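Local coordinates for protein 2-C-methyl-D-erythritol 4-phosphate cytidylyltransferase (Anaerococcus prevotii, PDB 4KT7) that probably catalyses the transfer of a cytidylyl group from CTP to 2-C-methyl-D-erythritol 4-phosphate, releasing diphosphate, in the DXP route of isoprenoid biosynthesis, at residues K8-I13 with E52-I57; S91-L96 with M179-L184; E104-H109 with F171-I176; E118-K123 with N164-Q169. One frame throughout, in Å; residues are numbered along the deposited sequence.

Contact 1: residues K8-I13 with E52-I57; sequences KFISAI and EIDEII
Strands 10-16 and 55-60 run parallel in the central sheet of this GT-A-like nucleotidyltransferase, pairing from Ser-11 with Glu-55 to Ile-13 with Ile-57. Ala-12 is bound through both backbone polar atoms: its N reaches Glu-55 O at 2.9 Å, and its O takes Ile-57 N at 2.7 Å, nearly straight (173°). Ahead of the ladder, the carboxylate of Asp-54 replaces a backbone acceptor, OD2 receiving Ile-10 N at 2.7 Å on its anti lone pair, while Asp-54 N returns a bond to Ile-10 O. Phe-9, with CG anti to its N (chi1 -170°), lays its ring over Asp-54, whose CB sits 3.6 Å from the centroid, with Glu-55 CD at its edge. A serine replacing Phe-9 would probably uncover that CB, open a gap over it and lose the Glu-55 contact. Ser-11 OG donates to Glu-55 OE2, and Glu-55 OE1 forms a salt bridge with Arg-80. Strand 105-110 flanks strand 10-16, strand 79-83 adjoins 55-60, and Ile-125 of helix 118-127 packs on Ile-10 and Ile-53.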
loop_
_atom_site.group_PDB
_atom_site.type_symbol
_atom_site.label_atom_id
_atom_site.label_comp_id
_atom_site.label_asym_id
_atom_site.label_seq_id
_atom_site.Cartn_x
_atom_site.Cartn_y
_atom_site.Cartn_z
ATOM N N LYS A 8 -7.049 -6.800 -34.270
ATOM C CA LYS A 8 -5.928 -5.864 -34.183
ATOM C C LYS A 8 -4.702 -6.528 -33.586
ATOM O O LYS A 8 -4.808 -7.285 -32.619
ATOM C CB LYS A 8 -6.299 -4.642 -33.338
ATOM C CG LYS A 8 -7.330 -3.708 -33.962
ATOM C CD LYS A 8 -7.867 -2.765 -32.889
ATOM C CE LYS A 8 -8.605 -1.587 -33.488
ATOM N NZ LYS A 8 -9.095 -0.695 -32.407
ATOM N N PHE A 9 -3.542 -6.216 -34.161
ATOM C CA PHE A 9 -2.244 -6.699 -33.704
ATOM C C PHE A 9 -1.938 -6.103 -32.328
ATOM O O PHE A 9 -1.992 -4.878 -32.158
ATOM C CB PHE A 9 -1.204 -6.231 -34.723
ATOM C CG PHE A 9 0.161 -6.834 -34.559
ATOM C CD1 PHE A 9 0.999 -6.429 -33.542
ATOM C CD2 PHE A 9 0.637 -7.754 -35.486
ATOM C CE1 PHE A 9 2.267 -6.964 -33.419
ATOM C CE2 PHE A 9 1.916 -8.286 -35.368
ATOM C CZ PHE A 9 2.724 -7.889 -34.335
ATOM N N ILE A 10 -1.602 -6.961 -31.360
ATOM C CA ILE A 10 -1.320 -6.520 -29.987
ATOM C C ILE A 10 0.167 -6.687 -29.661
ATOM O O ILE A 10 0.746 -7.758 -29.890
ATOM C CB ILE A 10 -2.164 -7.318 -28.940
ATOM C CG1 ILE A 10 -3.664 -7.198 -29.248
ATOM C CG2 ILE A 10 -1.850 -6.844 -27.511
ATOM C CD1 ILE A 10 -4.573 -8.046 -28.347
ATOM N N SER A 11 0.794 -5.625 -29.151
ATOM C CA SER A 11 2.195 -5.706 -28.712
ATOM C C SER A 11 2.268 -5.597 -27.197
ATOM O O SER A 11 1.436 -4.926 -26.584
ATOM C CB SER A 11 3.022 -4.562 -29.297
ATOM O OG SER A 11 2.934 -4.539 -30.706
ATOM N N ALA A 12 3.258 -6.257 -26.588
ATOM C CA ALA A 12 3.514 -6.070 -25.159
ATOM C C ALA A 12 4.929 -5.560 -24.974
ATOM O O ALA A 12 5.861 -6.038 -25.637
ATOM C CB ALA A 12 3.299 -7.359 -24.377
ATOM N N ILE A 13 5.064 -4.570 -24.095
ATOM C CA ILE A 13 6.339 -3.994 -23.723
ATOM C C ILE A 13 6.582 -4.345 -22.253
ATOM O O ILE A 13 5.838 -3.898 -21.383
ATOM C CB ILE A 13 6.299 -2.449 -23.876
ATOM C CG1 ILE A 13 6.146 -2.060 -25.350
ATOM C CG2 ILE A 13 7.547 -1.808 -23.297
ATOM C CD1 ILE A 13 6.009 -0.550 -25.584
ATOM N N GLU A 52 -2.954 -14.078 -27.281
ATOM C CA GLU A 52 -3.569 -12.857 -27.810
ATOM C C GLU A 52 -2.506 -11.799 -28.101
ATOM O O GLU A 52 -2.669 -10.953 -28.985
ATOM C CB GLU A 52 -4.612 -12.311 -26.824
ATOM C CG GLU A 52 -5.950 -13.076 -26.823
ATOM C CD GLU A 52 -5.881 -14.436 -26.135
ATOM O OE1 GLU A 52 -4.915 -14.704 -25.379
ATOM O OE2 GLU A 52 -6.803 -15.252 -26.352
ATOM N N ILE A 53 -1.407 -11.845 -27.360
ATOM C CA ILE A 53 -0.317 -10.899 -27.582
ATOM C C ILE A 53 0.493 -11.372 -28.797
ATOM O O ILE A 53 0.930 -12.524 -28.832
ATOM C CB ILE A 53 0.578 -10.817 -26.333
ATOM C CG1 ILE A 53 -0.206 -10.160 -25.181
ATOM C CG2 ILE A 53 1.863 -10.064 -26.631
ATOM C CD1 ILE A 53 0.457 -10.315 -23.806
ATOM N N ASP A 54 0.686 -10.502 -29.790
ATOM C CA ASP A 54 1.340 -10.923 -31.040
ATOM C C ASP A 54 2.860 -10.791 -31.020
ATOM O O ASP A 54 3.548 -11.466 -31.778
ATOM C CB ASP A 54 0.775 -10.165 -32.243
ATOM C CG ASP A 54 -0.700 -10.431 -32.453
ATOM O OD1 ASP A 54 -1.027 -11.565 -32.838
ATOM O OD2 ASP A 54 -1.528 -9.509 -32.226
ATOM N N GLU A 55 3.374 -9.913 -30.170
ATOM C CA GLU A 55 4.821 -9.745 -30.032
ATOM C C GLU A 55 5.154 -9.205 -28.664
ATOM O O GLU A 55 4.337 -8.519 -28.047
ATOM C CB GLU A 55 5.358 -8.747 -31.056
ATOM C CG GLU A 55 5.090 -7.303 -30.694
ATOM C CD GLU A 55 5.623 -6.305 -31.722
ATOM O OE1 GLU A 55 6.434 -6.689 -32.604
ATOM O OE2 GLU A 55 5.218 -5.127 -31.644
ATOM N N ILE A 56 6.372 -9.483 -28.206
ATOM C CA ILE A 56 6.819 -9.036 -26.888
ATOM C C ILE A 56 8.154 -8.303 -27.008
ATOM O O ILE A 56 9.134 -8.857 -27.532
ATOM C CB ILE A 56 7.009 -10.242 -25.935
ATOM C CG1 ILE A 56 5.693 -11.014 -25.751
ATOM C CG2 ILE A 56 7.575 -9.792 -24.574
ATOM C CD1 ILE A 56 5.852 -12.247 -24.843
ATOM N N ILE A 57 8.190 -7.071 -26.509
ATOM C CA ILE A 57 9.396 -6.243 -26.520
ATOM C C ILE A 57 9.891 -6.080 -25.089
ATOM O O ILE A 57 9.168 -5.551 -24.234
ATOM C CB ILE A 57 9.120 -4.816 -27.060
ATOM C CG1 ILE A 57 8.424 -4.862 -28.419
ATOM C CG2 ILE A 57 10.417 -4.023 -27.162
ATOM C CD1 ILE A 57 9.115 -5.668 -29.403
#

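Contact 2: residues S91-L96 with M179-L184; sequences STFEGL and MYEKYL
Phe-93 swings its ring toward helix 173-184 with CG anti to the backbone N (chi1 -164°), while Tyr-180 reaches back with an unusual chi1 of -110°, and the two run past one another, pointing opposite ways. Phe-93 CD1 then lies 3.9 Å from Tyr-180 CB. One face of the Phe-93 ring receives Leu-184, whose CD1 stands almost on the ring normal, 3.6 Å from the centroid: a CH-pi contact. In a second, less centred one, Leu-96 CD1 comes over a face of the Tyr-180 ring, offset toward its rim, 4.0 Å from the centroid. Farther along the same ring, the methyl CG2 of Thr-92 approaches Tyr-180 OH at 3.4 Å, the side chains crossing at about a right angle. The polar ends look to other partners: Tyr-180 OH is hydrogen-bonded to Asp-193, and Thr-92 OG1 to Arg-88 O in its own helix. No hydrogen bond joins the segments, whose axes stay 11.1 Å apart at 141°: two roughly antiparallel helices, 88-97 and 173-184, pack through side chains alone, chiefly aromatic rings and methyl groups. Beneath helix 88-97, Thr-92 and Leu-96 rest on Thr-15 and Ile-13 of strand 10-16; Leu-196 of helix 196-199 also packs against Tyr-180.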
loop_
_atom_site.group_PDB
_atom_site.type_symbol
_atom_site.label_atom_id
_atom_site.label_comp_id
_atom_site.label_asym_id
_atom_site.label_seq_id
_atom_site.Cartn_x
_atom_site.Cartn_y
_atom_site.Cartn_z
ATOM N N SER A 91 12.660 4.876 -21.207
ATOM C CA SER A 91 12.699 3.450 -21.484
ATOM C C SER A 91 11.447 2.969 -22.227
ATOM O O SER A 91 11.536 2.260 -23.239
ATOM C CB SER A 91 12.884 2.672 -20.182
ATOM O OG SER A 91 14.224 2.831 -19.728
ATOM N N THR A 92 10.278 3.357 -21.739
ATOM C CA THR A 92 9.032 2.965 -22.384
ATOM C C THR A 92 9.004 3.447 -23.842
ATOM O O THR A 92 8.597 2.713 -24.746
ATOM C CB THR A 92 7.861 3.536 -21.589
ATOM O OG1 THR A 92 7.906 2.941 -20.287
ATOM C CG2 THR A 92 6.508 3.251 -22.270
ATOM N N PHE A 93 9.482 4.663 -24.077
ATOM C CA PHE A 93 9.493 5.200 -25.435
ATOM C C PHE A 93 10.393 4.424 -26.376
ATOM O O PHE A 93 10.061 4.263 -27.555
ATOM C CB PHE A 93 9.893 6.664 -25.452
ATOM C CG PHE A 93 9.566 7.358 -26.742
ATOM C CD1 PHE A 93 8.257 7.482 -27.154
ATOM C CD2 PHE A 93 10.570 7.882 -27.538
ATOM C CE1 PHE A 93 7.940 8.130 -28.349
ATOM C CE2 PHE A 93 10.270 8.530 -28.729
ATOM C CZ PHE A 93 8.955 8.646 -29.134
ATOM N N GLU A 94 11.529 3.936 -25.882
ATOM C CA GLU A 94 12.370 3.067 -26.711
ATOM C C GLU A 94 11.579 1.810 -27.063
ATOM O O GLU A 94 11.696 1.273 -28.170
ATOM C CB GLU A 94 13.653 2.653 -25.981
ATOM C CG GLU A 94 14.673 3.742 -25.775
ATOM C CD GLU A 94 15.042 4.445 -27.070
ATOM O OE1 GLU A 94 15.561 3.778 -28.001
ATOM O OE2 GLU A 94 14.801 5.667 -27.156
ATOM N N GLY A 95 10.782 1.332 -26.107
ATOM C CA GLY A 95 9.937 0.173 -26.349
ATOM C C GLY A 95 8.887 0.515 -27.399
ATOM O O GLY A 95 8.651 -0.275 -28.314
ATOM N N LEU A 96 8.258 1.684 -27.272
ATOM C CA LEU A 96 7.215 2.107 -28.218
ATOM C C LEU A 96 7.739 2.329 -29.628
ATOM O O LEU A 96 7.027 2.054 -30.605
ATOM C CB LEU A 96 6.519 3.385 -27.749
ATOM C CG LEU A 96 5.644 3.302 -26.490
ATOM C CD1 LEU A 96 5.356 4.712 -26.004
ATOM C CD2 LEU A 96 4.315 2.572 -26.770
HETATM N N MSE A 179 0.630 10.649 -27.126
HETATM C CA MSE A 179 0.723 11.214 -25.782
HETATM C C MSE A 179 2.183 11.252 -25.341
HETATM O O MSE A 179 2.612 12.198 -24.683
HETATM C CB MSE A 179 -0.069 10.356 -24.786
HETATM C CG MSE A 179 -1.610 10.373 -24.913
HETATM SE SE MSE A 179 -2.298 12.176 -24.733
HETATM C CE MSE A 179 -2.431 12.578 -26.638
ATOM N N TYR A 180 2.935 10.209 -25.691
ATOM C CA TYR A 180 4.342 10.126 -25.321
ATOM C C TYR A 180 5.180 11.211 -25.988
ATOM O O TYR A 180 6.066 11.816 -25.358
ATOM C CB TYR A 180 4.903 8.717 -25.580
ATOM C CG TYR A 180 5.186 7.994 -24.286
ATOM C CD1 TYR A 180 4.188 7.299 -23.626
ATOM C CD2 TYR A 180 6.434 8.079 -23.685
ATOM C CE1 TYR A 180 4.438 6.654 -22.413
ATOM C CE2 TYR A 180 6.693 7.456 -22.480
ATOM C CZ TYR A 180 5.691 6.748 -21.846
ATOM O OH TYR A 180 5.951 6.130 -20.643
ATOM N N GLU A 181 4.890 11.492 -27.252
ATOM C CA GLU A 181 5.594 12.581 -27.920
ATOM C C GLU A 181 5.279 13.926 -27.273
ATOM O O GLU A 181 6.169 14.753 -27.115
ATOM C CB GLU A 181 5.258 12.602 -29.404
ATOM C CG GLU A 181 5.752 11.374 -30.120
ATOM C CD GLU A 181 5.579 11.473 -31.631
ATOM O OE1 GLU A 181 4.413 11.466 -32.103
ATOM O OE2 GLU A 181 6.612 11.562 -32.337
ATOM N N LYS A 182 4.020 14.141 -26.896
ATOM C CA LYS A 182 3.643 15.329 -26.133
ATOM C C LYS A 182 4.369 15.402 -24.794
ATOM O O LYS A 182 4.829 16.464 -24.382
ATOM C CB LYS A 182 2.138 15.348 -25.868
ATOM C CG LYS A 182 1.302 15.797 -27.045
ATOM C CD LYS A 182 -0.169 15.696 -26.702
ATOM C CE LYS A 182 -0.996 16.532 -27.647
ATOM N NZ LYS A 182 -0.629 17.989 -27.587
ATOM N N TYR A 183 4.460 14.272 -24.111
ATOM C CA TYR A 183 5.179 14.216 -22.835
ATOM C C TYR A 183 6.647 14.593 -22.974
ATOM O O TYR A 183 7.189 15.347 -22.159
ATOM C CB TYR A 183 5.069 12.821 -22.221
ATOM C CG TYR A 183 5.868 12.672 -20.946
ATOM C CD1 TYR A 183 5.441 13.269 -19.763
ATOM C CD2 TYR A 183 7.051 11.948 -20.921
ATOM C CE1 TYR A 183 6.168 13.143 -18.594
ATOM C CE2 TYR A 183 7.790 11.820 -19.750
ATOM C CZ TYR A 183 7.342 12.418 -18.591
ATOM O OH TYR A 183 8.063 12.295 -17.420
ATOM N N LEU A 184 7.301 14.054 -23.996
ATOM C CA LEU A 184 8.709 14.350 -24.237
ATOM C C LEU A 184 8.923 15.817 -24.536
ATOM O O LEU A 184 9.940 16.396 -24.164
ATOM C CB LEU A 184 9.247 13.505 -25.395
ATOM C CG LEU A 184 9.284 12.015 -25.070
ATOM C CD1 LEU A 184 9.520 11.187 -26.335
ATOM C CD2 LEU A 184 10.348 11.731 -24.038
#

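Contact 3: residues E104-H109 with F171-I176; sequences ELVLTH and FDKKLI
Val-106 and Phe-171 form an antiparallel hydrogen-bonded pair: Val-106 N gives a nearly straight bond (172°) to Phe-171 O at 2.9 Å, and Phe-171 N answers to Val-106 O at the same length. The next acceptor, Glu-104 O, is shared. Lys-173 N reaches it at 2.9 Å from above the carbonyl plane, 51° out, and two waters lie near it as well. Water 1, 3.0 Å from Glu-104 O, accepts from Lys-174 N; water 2 lies 2.6 Å from Asp-172 OD2, so solvent probably links the start of strand 105-110 to the first turn of helix 173-184. Asp-172 OD1 accepts Leu-175 N at 3.1 Å with its anti lone pair. On the apolar side, Val-106 CG1 meets Ile-176 CG2 at 3.6 Å, and Ile-176 CD1 sits over one face of the Phe-171 ring, so Ile-176 packs against both residues. Asp-172 is thus the N-cap of helix 173-184, at a strand-to-helix junction where strand 168-172 runs antiparallel to strand 105-110 in the mixed sheet of a GT-A-type, Rossmann-like fold.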
loop_
_atom_site.group_PDB
_atom_site.type_symbol
_atom_site.label_atom_id
_atom_site.label_comp_id
_atom_site.label_asym_id
_atom_site.label_seq_id
_atom_site.Cartn_x
_atom_site.Cartn_y
_atom_site.Cartn_z
ATOM N N GLU A 104 -1.503 -2.135 -33.292
ATOM C CA GLU A 104 -2.561 -1.158 -33.026
ATOM C C GLU A 104 -2.902 -1.024 -31.552
ATOM O O GLU A 104 -3.586 -0.076 -31.158
ATOM C CB GLU A 104 -3.833 -1.492 -33.801
ATOM C CG GLU A 104 -3.715 -1.350 -35.304
ATOM C CD GLU A 104 -5.009 -0.866 -35.928
ATOM O OE1 GLU A 104 -5.343 0.328 -35.742
ATOM O OE2 GLU A 104 -5.694 -1.679 -36.588
ATOM N N LEU A 105 -2.465 -1.989 -30.750
ATOM C CA LEU A 105 -2.736 -1.981 -29.305
ATOM C C LEU A 105 -1.465 -2.335 -28.551
ATOM O O LEU A 105 -0.712 -3.194 -28.999
ATOM C CB LEU A 105 -3.830 -3.000 -28.965
ATOM C CG LEU A 105 -5.196 -2.800 -29.618
ATOM C CD1 LEU A 105 -6.075 -4.044 -29.459
ATOM C CD2 LEU A 105 -5.899 -1.567 -29.055
ATOM N N VAL A 106 -1.201 -1.682 -27.419
ATOM C CA VAL A 106 0.020 -1.986 -26.674
ATOM C C VAL A 106 -0.279 -2.171 -25.199
ATOM O O VAL A 106 -0.970 -1.348 -24.582
ATOM C CB VAL A 106 1.127 -0.919 -26.876
ATOM C CG1 VAL A 106 0.596 0.470 -26.641
ATOM C CG2 VAL A 106 2.326 -1.187 -25.963
ATOM N N LEU A 107 0.204 -3.282 -24.655
ATOM C CA LEU A 107 0.135 -3.545 -23.224
ATOM C C LEU A 107 1.537 -3.352 -22.638
ATOM O O LEU A 107 2.537 -3.760 -23.235
ATOM C CB LEU A 107 -0.372 -4.985 -23.001
ATOM C CG LEU A 107 -0.385 -5.595 -21.594
ATOM C CD1 LEU A 107 -1.580 -6.547 -21.461
ATOM C CD2 LEU A 107 0.914 -6.346 -21.306
ATOM N N THR A 108 1.624 -2.715 -21.476
ATOM C CA THR A 108 2.916 -2.527 -20.828
ATOM C C THR A 108 2.881 -3.280 -19.510
ATOM O O THR A 108 1.814 -3.417 -18.918
ATOM C CB THR A 108 3.197 -1.042 -20.560
ATOM O OG1 THR A 108 2.191 -0.517 -19.669
ATOM C CG2 THR A 108 3.137 -0.274 -21.862
ATOM N N HIS A 109 4.027 -3.767 -19.043
ATOM C CA HIS A 109 4.061 -4.457 -17.749
ATOM C C HIS A 109 5.469 -4.421 -17.185
ATOM O O HIS A 109 6.444 -4.500 -17.953
ATOM C CB HIS A 109 3.602 -5.907 -17.896
ATOM C CG HIS A 109 3.568 -6.675 -16.604
ATOM N ND1 HIS A 109 2.581 -6.486 -15.649
ATOM C CD2 HIS A 109 4.379 -7.640 -16.122
ATOM C CE1 HIS A 109 2.788 -7.323 -14.645
ATOM N NE2 HIS A 109 3.869 -8.031 -14.898
ATOM N N PHE A 171 -3.203 0.345 -23.944
ATOM C CA PHE A 171 -3.702 1.533 -24.658
ATOM C C PHE A 171 -3.820 1.280 -26.143
ATOM O O PHE A 171 -3.153 0.386 -26.679
ATOM C CB PHE A 171 -2.730 2.719 -24.486
ATOM C CG PHE A 171 -2.307 2.937 -23.084
ATOM C CD1 PHE A 171 -3.052 3.743 -22.236
ATOM C CD2 PHE A 171 -1.187 2.298 -22.588
ATOM C CE1 PHE A 171 -2.671 3.906 -20.915
ATOM C CE2 PHE A 171 -0.798 2.476 -21.265
ATOM C CZ PHE A 171 -1.551 3.268 -20.437
ATOM N N ASP A 172 -4.656 2.092 -26.791
ATOM C CA ASP A 172 -4.612 2.320 -28.238
ATOM C C ASP A 172 -3.191 2.776 -28.562
ATOM O O ASP A 172 -2.667 3.697 -27.922
ATOM C CB ASP A 172 -5.650 3.400 -28.612
ATOM C CG ASP A 172 -5.701 3.694 -30.108
ATOM O OD1 ASP A 172 -4.866 4.483 -30.587
ATOM O OD2 ASP A 172 -6.589 3.172 -30.811
ATOM N N LYS A 173 -2.532 2.117 -29.513
ATOM C CA LYS A 173 -1.115 2.408 -29.767
ATOM C C LYS A 173 -0.831 3.813 -30.307
ATOM O O LYS A 173 0.108 4.456 -29.861
ATOM C CB LYS A 173 -0.488 1.358 -30.707
ATOM C CG LYS A 173 1.028 1.528 -30.928
ATOM C CD LYS A 173 1.360 2.163 -32.281
ATOM C CE LYS A 173 2.865 2.454 -32.365
ATOM N NZ LYS A 173 3.271 3.186 -33.600
ATOM N N LYS A 174 -1.607 4.289 -31.273
ATOM C CA LYS A 174 -1.373 5.645 -31.782
ATOM C C LYS A 174 -1.592 6.673 -30.691
ATOM O O LYS A 174 -0.876 7.660 -30.589
ATOM C CB LYS A 174 -2.293 5.970 -32.955
ATOM C CG LYS A 174 -1.930 5.244 -34.225
ATOM C CD LYS A 174 -2.452 5.979 -35.448
ATOM C CE LYS A 174 -1.960 5.318 -36.724
ATOM N NZ LYS A 174 -2.236 6.156 -37.928
ATOM N N LEU A 175 -2.584 6.427 -29.861
ATOM C CA LEU A 175 -2.913 7.373 -28.824
ATOM C C LEU A 175 -1.789 7.469 -27.815
ATOM O O LEU A 175 -1.287 8.557 -27.571
ATOM C CB LEU A 175 -4.213 6.977 -28.143
ATOM C CG LEU A 175 -4.769 7.987 -27.143
ATOM C CD1 LEU A 175 -4.852 9.362 -27.783
ATOM C CD2 LEU A 175 -6.161 7.527 -26.684
ATOM N N ILE A 176 -1.377 6.340 -27.233
ATOM C CA ILE A 176 -0.299 6.391 -26.250
ATOM C C ILE A 176 1.008 6.888 -26.852
ATOM O O ILE A 176 1.736 7.641 -26.207
ATOM C CB ILE A 176 -0.099 5.058 -25.487
ATOM C CG1 ILE A 176 0.733 5.280 -24.226
ATOM C CG2 ILE A 176 0.556 4.010 -26.358
ATOM C CD1 ILE A 176 0.095 6.288 -23.267
HETATM O O HOH W 1 -3.610 2.480 -32.699
HETATM O O HOH W 2 -6.588 0.850 -32.076
#

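Contact 4: residues E118-K123 with N164-Q169; sequences EELFLK and NIQTPQ
Helix 118-127 passes beside a corner in the chain at Thr-167, which separates strand 162-166 from strand 168-172; the peptide before Pro-168 is cis. Phe-121 and Pro-168 have the nearest CA atoms, 6.7 Å apart, and no hydrogen bond crosses. The proline ring is gripped from the helix by two residues. Leu-120, its CG anti to the backbone N (chi1 -177°), brings CD2 within 3.9 Å of Pro-168 CD, and Phe-121 CD1 meets Pro-168 CG at 3.8 Å. This is helix-on-sheet packing within the nucleotidyltransferase domain, with Leu-107 of strand 105-110 also touching both Phe-121 and Pro-168. The Phe-121 ring meets His-109 edge-to-face, and a glycine at this site would probably open a gap beside Pro-168 and deprive the His-109 ring of its aromatic neighbour. Leu-120 CD2 also lies 3.7 Å from Gln-166 OE1, an oxygen hydrogen-bonded to Asn-215 ND2, while Gln-166 NE2 donates to Glu-212 O. At the far end, Asn-164 pairs antiparallel with a strand of the second subunit.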
loop_
_atom_site.group_PDB
_atom_site.type_symbol
_atom_site.label_atom_id
_atom_site.label_comp_id
_atom_site.label_asym_id
_atom_site.label_seq_id
_atom_site.Cartn_x
_atom_site.Cartn_y
_atom_site.Cartn_z
ATOM N N GLU A 118 -2.027 -14.927 -15.779
ATOM C CA GLU A 118 -2.407 -14.841 -17.185
ATOM C C GLU A 118 -3.803 -14.220 -17.348
ATOM O O GLU A 118 -4.043 -13.429 -18.263
ATOM C CB GLU A 118 -2.360 -16.245 -17.778
ATOM C CG GLU A 118 -2.564 -16.333 -19.267
ATOM C CD GLU A 118 -2.551 -17.774 -19.738
ATOM O OE1 GLU A 118 -1.733 -18.558 -19.196
ATOM O OE2 GLU A 118 -3.360 -18.124 -20.630
ATOM N N GLU A 119 -4.715 -14.557 -16.439
ATOM C CA GLU A 119 -6.068 -14.003 -16.457
ATOM C C GLU A 119 -6.094 -12.483 -16.324
ATOM O O GLU A 119 -6.953 -11.813 -16.903
ATOM C CB GLU A 119 -6.905 -14.627 -15.342
ATOM C CG GLU A 119 -8.373 -14.296 -15.413
ATOM C CD GLU A 119 -9.061 -14.385 -14.059
ATOM O OE1 GLU A 119 -8.410 -14.096 -13.026
ATOM O OE2 GLU A 119 -10.262 -14.737 -14.030
ATOM N N LEU A 120 -5.157 -11.922 -15.566
ATOM C CA LEU A 120 -5.108 -10.481 -15.404
ATOM C C LEU A 120 -4.710 -9.805 -16.707
ATOM O O LEU A 120 -5.229 -8.732 -17.052
ATOM C CB LEU A 120 -4.122 -10.103 -14.297
ATOM C CG LEU A 120 -4.016 -8.623 -13.970
ATOM C CD1 LEU A 120 -5.371 -8.097 -13.532
ATOM C CD2 LEU A 120 -2.954 -8.366 -12.887
ATOM N N PHE A 121 -3.770 -10.415 -17.428
ATOM C CA PHE A 121 -3.399 -9.893 -18.746
ATOM C C PHE A 121 -4.548 -9.972 -19.743
ATOM O O PHE A 121 -4.765 -9.040 -20.514
ATOM C CB PHE A 121 -2.191 -10.645 -19.305
ATOM C CG PHE A 121 -0.906 -10.337 -18.577
ATOM C CD1 PHE A 121 -0.184 -9.194 -18.878
ATOM C CD2 PHE A 121 -0.425 -11.195 -17.594
ATOM C CE1 PHE A 121 1.017 -8.907 -18.208
ATOM C CE2 PHE A 121 0.759 -10.914 -16.926
ATOM C CZ PHE A 121 1.476 -9.766 -17.236
ATOM N N LEU A 122 -5.270 -11.090 -19.738
ATOM C CA LEU A 122 -6.436 -11.248 -20.611
ATOM C C LEU A 122 -7.527 -10.234 -20.269
ATOM O O LEU A 122 -8.150 -9.654 -21.164
ATOM C CB LEU A 122 -6.996 -12.664 -20.497
ATOM C CG LEU A 122 -6.099 -13.789 -21.033
ATOM C CD1 LEU A 122 -6.730 -15.169 -20.823
ATOM C CD2 LEU A 122 -5.808 -13.564 -22.510
ATOM N N LYS A 123 -7.757 -10.004 -18.977
ATOM C CA LYS A 123 -8.767 -9.032 -18.557
ATOM C C LYS A 123 -8.395 -7.633 -19.000
ATOM O O LYS A 123 -9.262 -6.839 -19.391
ATOM C CB LYS A 123 -8.944 -9.058 -17.039
ATOM C CG LYS A 123 -9.754 -10.259 -16.544
ATOM C CD LYS A 123 -9.421 -10.567 -15.076
ATOM C CE LYS A 123 -9.749 -9.385 -14.173
ATOM N NZ LYS A 123 -9.244 -9.544 -12.762
ATOM N N ASN A 164 -4.765 1.547 -5.420
ATOM C CA ASN A 164 -3.338 1.561 -5.693
ATOM C C ASN A 164 -3.121 0.927 -7.049
ATOM O O ASN A 164 -3.579 -0.190 -7.267
ATOM C CB ASN A 164 -2.602 0.718 -4.646
ATOM C CG ASN A 164 -2.799 1.239 -3.232
ATOM O OD1 ASN A 164 -3.305 0.533 -2.349
ATOM N ND2 ASN A 164 -2.384 2.470 -3.006
ATOM N N ILE A 165 -2.413 1.596 -7.955
ATOM C CA ILE A 165 -2.213 1.023 -9.280
ATOM C C ILE A 165 -1.133 -0.036 -9.310
ATOM O O ILE A 165 -0.228 -0.061 -8.477
ATOM C CB ILE A 165 -1.886 2.094 -10.348
ATOM C CG1 ILE A 165 -0.482 2.655 -10.133
ATOM C CG2 ILE A 165 -2.939 3.199 -10.312
ATOM C CD1 ILE A 165 -0.052 3.638 -11.195
ATOM N N GLN A 166 -1.223 -0.926 -10.290
ATOM C CA GLN A 166 -0.148 -1.862 -10.530
ATOM C C GLN A 166 0.062 -1.923 -12.043
ATOM O O GLN A 166 -0.227 -0.959 -12.753
ATOM C CB GLN A 166 -0.468 -3.237 -9.901
ATOM C CG GLN A 166 -1.916 -3.767 -10.110
ATOM C CD GLN A 166 -2.180 -5.086 -9.386
ATOM O OE1 GLN A 166 -2.567 -6.091 -10.005
ATOM N NE2 GLN A 166 -1.980 -5.090 -8.066
ATOM N N THR A 167 0.586 -3.029 -12.546
ATOM C CA THR A 167 0.610 -3.233 -13.993
ATOM C C THR A 167 0.166 -4.671 -14.202
ATOM O O THR A 167 0.307 -5.484 -13.292
ATOM C CB THR A 167 2.000 -2.966 -14.604
ATOM O OG1 THR A 167 2.861 -4.080 -14.354
ATOM C CG2 THR A 167 2.619 -1.682 -14.050
ATOM N N PRO A 168 -0.340 -5.018 -15.395
ATOM C CA PRO A 168 -0.310 -4.291 -16.676
ATOM C C PRO A 168 -1.243 -3.088 -16.807
ATOM O O PRO A 168 -2.154 -2.855 -15.994
ATOM C CB PRO A 168 -0.731 -5.359 -17.687
ATOM C CG PRO A 168 -1.654 -6.233 -16.908
ATOM C CD PRO A 168 -1.009 -6.328 -15.528
ATOM N N GLN A 169 -0.952 -2.305 -17.839
ATOM C CA GLN A 169 -1.794 -1.230 -18.315
ATOM C C GLN A 169 -1.825 -1.460 -19.824
ATOM O O GLN A 169 -0.943 -2.133 -20.342
ATOM C CB GLN A 169 -1.130 0.119 -18.013
ATOM C CG GLN A 169 -0.933 0.422 -16.537
ATOM C CD GLN A 169 -0.516 1.869 -16.304
ATOM O OE1 GLN A 169 0.070 2.511 -17.180
ATOM N NE2 GLN A 169 -0.839 2.393 -15.136
#

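From the N terminus, contact 1 closes the first loop, bringing strand 55-60 beside strand 10-16 before any other segment is reached. Contact 2 then opens at helix 88-97 and closes only at helix 173-184, enclosing contact 3, which in turn encloses contact 4: three nested loops, none crossing. Contacts 3 and 4 share strand 168-172, with Thr-108 N 2.9 Å from Gln-169 O, while contacts 2 and 3 share helix 173-184. Strand 105-110 lies next to strand 10-16, so contact 3 extends the sheet begun in contact 1. Ile-13 of contact 1 touches Leu-96, joining helix 88-97 to the sheet, and Glu-52, in the loop leading into strand 55-60, packs on Leu-122 of helix 118-127.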